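Local coordinates for aspartate--tRNA(Asp/Asn) ligase (Sulfolobus tokodaii, PDB 1WYD), which activates L-aspartate with ATP and transfers it to tRNA(Asp) and also to tRNA(Asn), acting as a non-discriminating class II synthetase, at residues E120-L123 with D124-Q128. Numbering follows the deposited sequence.
Sequences ERVL and DLRRQ
Two arginines, one in a short helix and one at the N-cap position of the next helix, share a single aspartate, each taking a different oxygen: R121 binds OD2 of D124 and R127 binds OD1. The example illustrates how a salt-bridge network of three buried residues can join a helix of barely more than one turn, residues 121-125 in the class II synthetase region, to the start of helix 128-150. R121 NH1 lies 2.9 Å from D124 OD2. The hydrogen bond is weak, bent to 123° at the hydrogen, although guanidinium and carboxylate are nearly coplanar, 2° apart. R127 comes side-on with two nitrogens, and both end on one atom: NH2 stands 2.8 Å and NE 3.0 Å from D124 OD1, approaching from the same face of the carboxylate, above its plane. The two R127 bonds, with the weaker one from R121, restrict the rotation of the acid and would probably favour its charged form. With CG of D124 anti to the backbone N (chi1 -174°), the carboxylate is carried between them.

R121, bent at chi2 and chi3, crosses L125 at an angle, its CG 3.6 Å from L125 CD2, and L125 CD1 sits over one face of the guanidinium, toward its rim. The other nitrogens of that group, NE and NH2, bond to the carbonyls of P419 and K415. The backbone follows the i to i+4 pattern: E120, at the N-cap position, accepts from D124 N through its carbonyl oxygen, and R121 O and V122 O accept from L125 N and R126 N.

On another side of the helix, the extended chain of R126 reaches the dimer interface, where NE bonds to the carbonyl of G197 of the second subunit and NH1 also pairs with E66 of its own chain. V122 CG1 lies over one face of this guanidinium, 3.8 Å from R126 NE, while L123 CD2 meets R126 NH1 obliquely, also at 3.8 Å.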
loop_
_atom_site.group_PDB
_atom_site.type_symbol
_atom_site.label_atom_id
_atom_site.label_comp_id
_atom_site.label_asym_id
_atom_site.label_seq_id
_atom_site.Cartn_x
_atom_site.Cartn_y
_atom_site.Cartn_z
ATOM N N GLU B 120 1.286 -10.147 24.457
ATOM C CA GLU B 120 -0.013 -10.771 24.205
ATOM C C GLU B 120 -0.823 -9.826 23.338
ATOM O O GLU B 120 -1.962 -9.442 23.638
ATOM C CB GLU B 120 -0.708 -11.130 25.532
ATOM C CG GLU B 120 0.082 -12.111 26.391
ATOM C CD GLU B 120 0.208 -13.493 25.756
ATOM O OE1 GLU B 120 -0.586 -13.845 24.850
ATOM O OE2 GLU B 120 1.112 -14.254 26.180
ATOM N N ARG B 121 -0.186 -9.453 22.239
ATOM C CA ARG B 121 -0.651 -8.367 21.413
ATOM C C ARG B 121 -1.982 -8.691 20.740
ATOM O O ARG B 121 -2.864 -7.839 20.652
ATOM C CB ARG B 121 0.429 -8.025 20.392
ATOM C CG ARG B 121 0.090 -6.840 19.574
ATOM C CD ARG B 121 -0.278 -5.670 20.428
ATOM N NE ARG B 121 0.166 -4.448 19.776
ATOM C CZ ARG B 121 -0.119 -3.234 20.205
ATOM N NH1 ARG B 121 -0.829 -3.058 21.325
ATOM N NH2 ARG B 121 0.378 -2.201 19.542
ATOM N N VAL B 122 -2.116 -9.929 20.282
ATOM C CA VAL B 122 -3.367 -10.419 19.714
ATOM C C VAL B 122 -4.534 -10.262 20.688
ATOM O O VAL B 122 -5.603 -9.764 20.328
ATOM C CB VAL B 122 -3.216 -11.855 19.243
ATOM C CG1 VAL B 122 -4.576 -12.528 19.029
ATOM C CG2 VAL B 122 -2.418 -11.869 17.952
ATOM N N LEU B 123 -4.322 -10.652 21.928
ATOM C CA LEU B 123 -5.357 -10.495 22.900
ATOM C C LEU B 123 -5.619 -9.016 23.122
ATOM O O LEU B 123 -6.764 -8.591 23.225
ATOM C CB LEU B 123 -4.993 -11.222 24.211
ATOM C CG LEU B 123 -5.068 -12.734 24.011
ATOM C CD1 LEU B 123 -4.424 -13.492 25.187
ATOM C CD2 LEU B 123 -6.497 -13.199 23.793
ATOM N N ASP B 124 -4.556 -8.233 23.160
ATOM C CA ASP B 124 -4.709 -6.815 23.308
ATOM C C ASP B 124 -5.430 -6.186 22.113
ATOM O O ASP B 124 -6.287 -5.380 22.302
ATOM C CB ASP B 124 -3.359 -6.164 23.511
ATOM C CG ASP B 124 -3.479 -4.692 23.813
ATOM O OD1 ASP B 124 -4.124 -4.323 24.836
ATOM O OD2 ASP B 124 -2.942 -3.836 23.075
ATOM N N LEU B 125 -5.071 -6.572 20.892
ATOM C CA LEU B 125 -5.671 -6.042 19.664
ATOM C C LEU B 125 -7.146 -6.385 19.563
ATOM O O LEU B 125 -7.922 -5.616 18.961
ATOM C CB LEU B 125 -4.995 -6.641 18.444
ATOM C CG LEU B 125 -3.945 -5.839 17.675
ATOM C CD1 LEU B 125 -3.505 -4.544 18.359
ATOM C CD2 LEU B 125 -2.767 -6.778 17.313
ATOM N N ARG B 126 -7.526 -7.533 20.148
ATOM C CA ARG B 126 -8.932 -7.942 20.124
ATOM C C ARG B 126 -9.867 -7.015 20.915
ATOM O O ARG B 126 -11.067 -7.119 20.801
ATOM C CB ARG B 126 -9.116 -9.376 20.601
ATOM C CG ARG B 126 -8.693 -10.401 19.607
ATOM C CD ARG B 126 -8.884 -11.831 20.112
ATOM N NE ARG B 126 -8.330 -12.806 19.156
ATOM C CZ ARG B 126 -8.015 -14.081 19.471
ATOM N NH1 ARG B 126 -8.197 -14.582 20.706
ATOM N NH2 ARG B 126 -7.524 -14.861 18.541
ATOM N N ARG B 127 -9.312 -6.118 21.723
ATOM C CA ARG B 127 -10.158 -5.328 22.573
ATOM C C ARG B 127 -10.942 -4.375 21.657
ATOM O O ARG B 127 -10.422 -3.914 20.634
ATOM C CB ARG B 127 -9.335 -4.536 23.578
ATOM C CG ARG B 127 -8.810 -5.308 24.769
ATOM C CD ARG B 127 -8.202 -4.421 25.844
ATOM N NE ARG B 127 -7.022 -3.768 25.283
ATOM C CZ ARG B 127 -6.908 -2.469 24.968
ATOM N NH1 ARG B 127 -7.917 -1.593 25.185
ATOM N NH2 ARG B 127 -5.765 -2.043 24.442
ATOM N N GLN B 128 -12.178 -4.058 22.041
ATOM C CA GLN B 128 -13.034 -3.170 21.222
ATOM C C GLN B 128 -12.266 -1.956 20.729
ATOM O O GLN B 128 -12.180 -1.708 19.529
ATOM C CB GLN B 128 -14.299 -2.780 21.978
ATOM C CG GLN B 128 -15.362 -3.887 22.024
ATOM C CD GLN B 128 -15.658 -4.471 20.656
ATOM O OE1 GLN B 128 -16.362 -3.852 19.852
ATOM N NE2 GLN B 128 -15.133 -5.657 20.386
#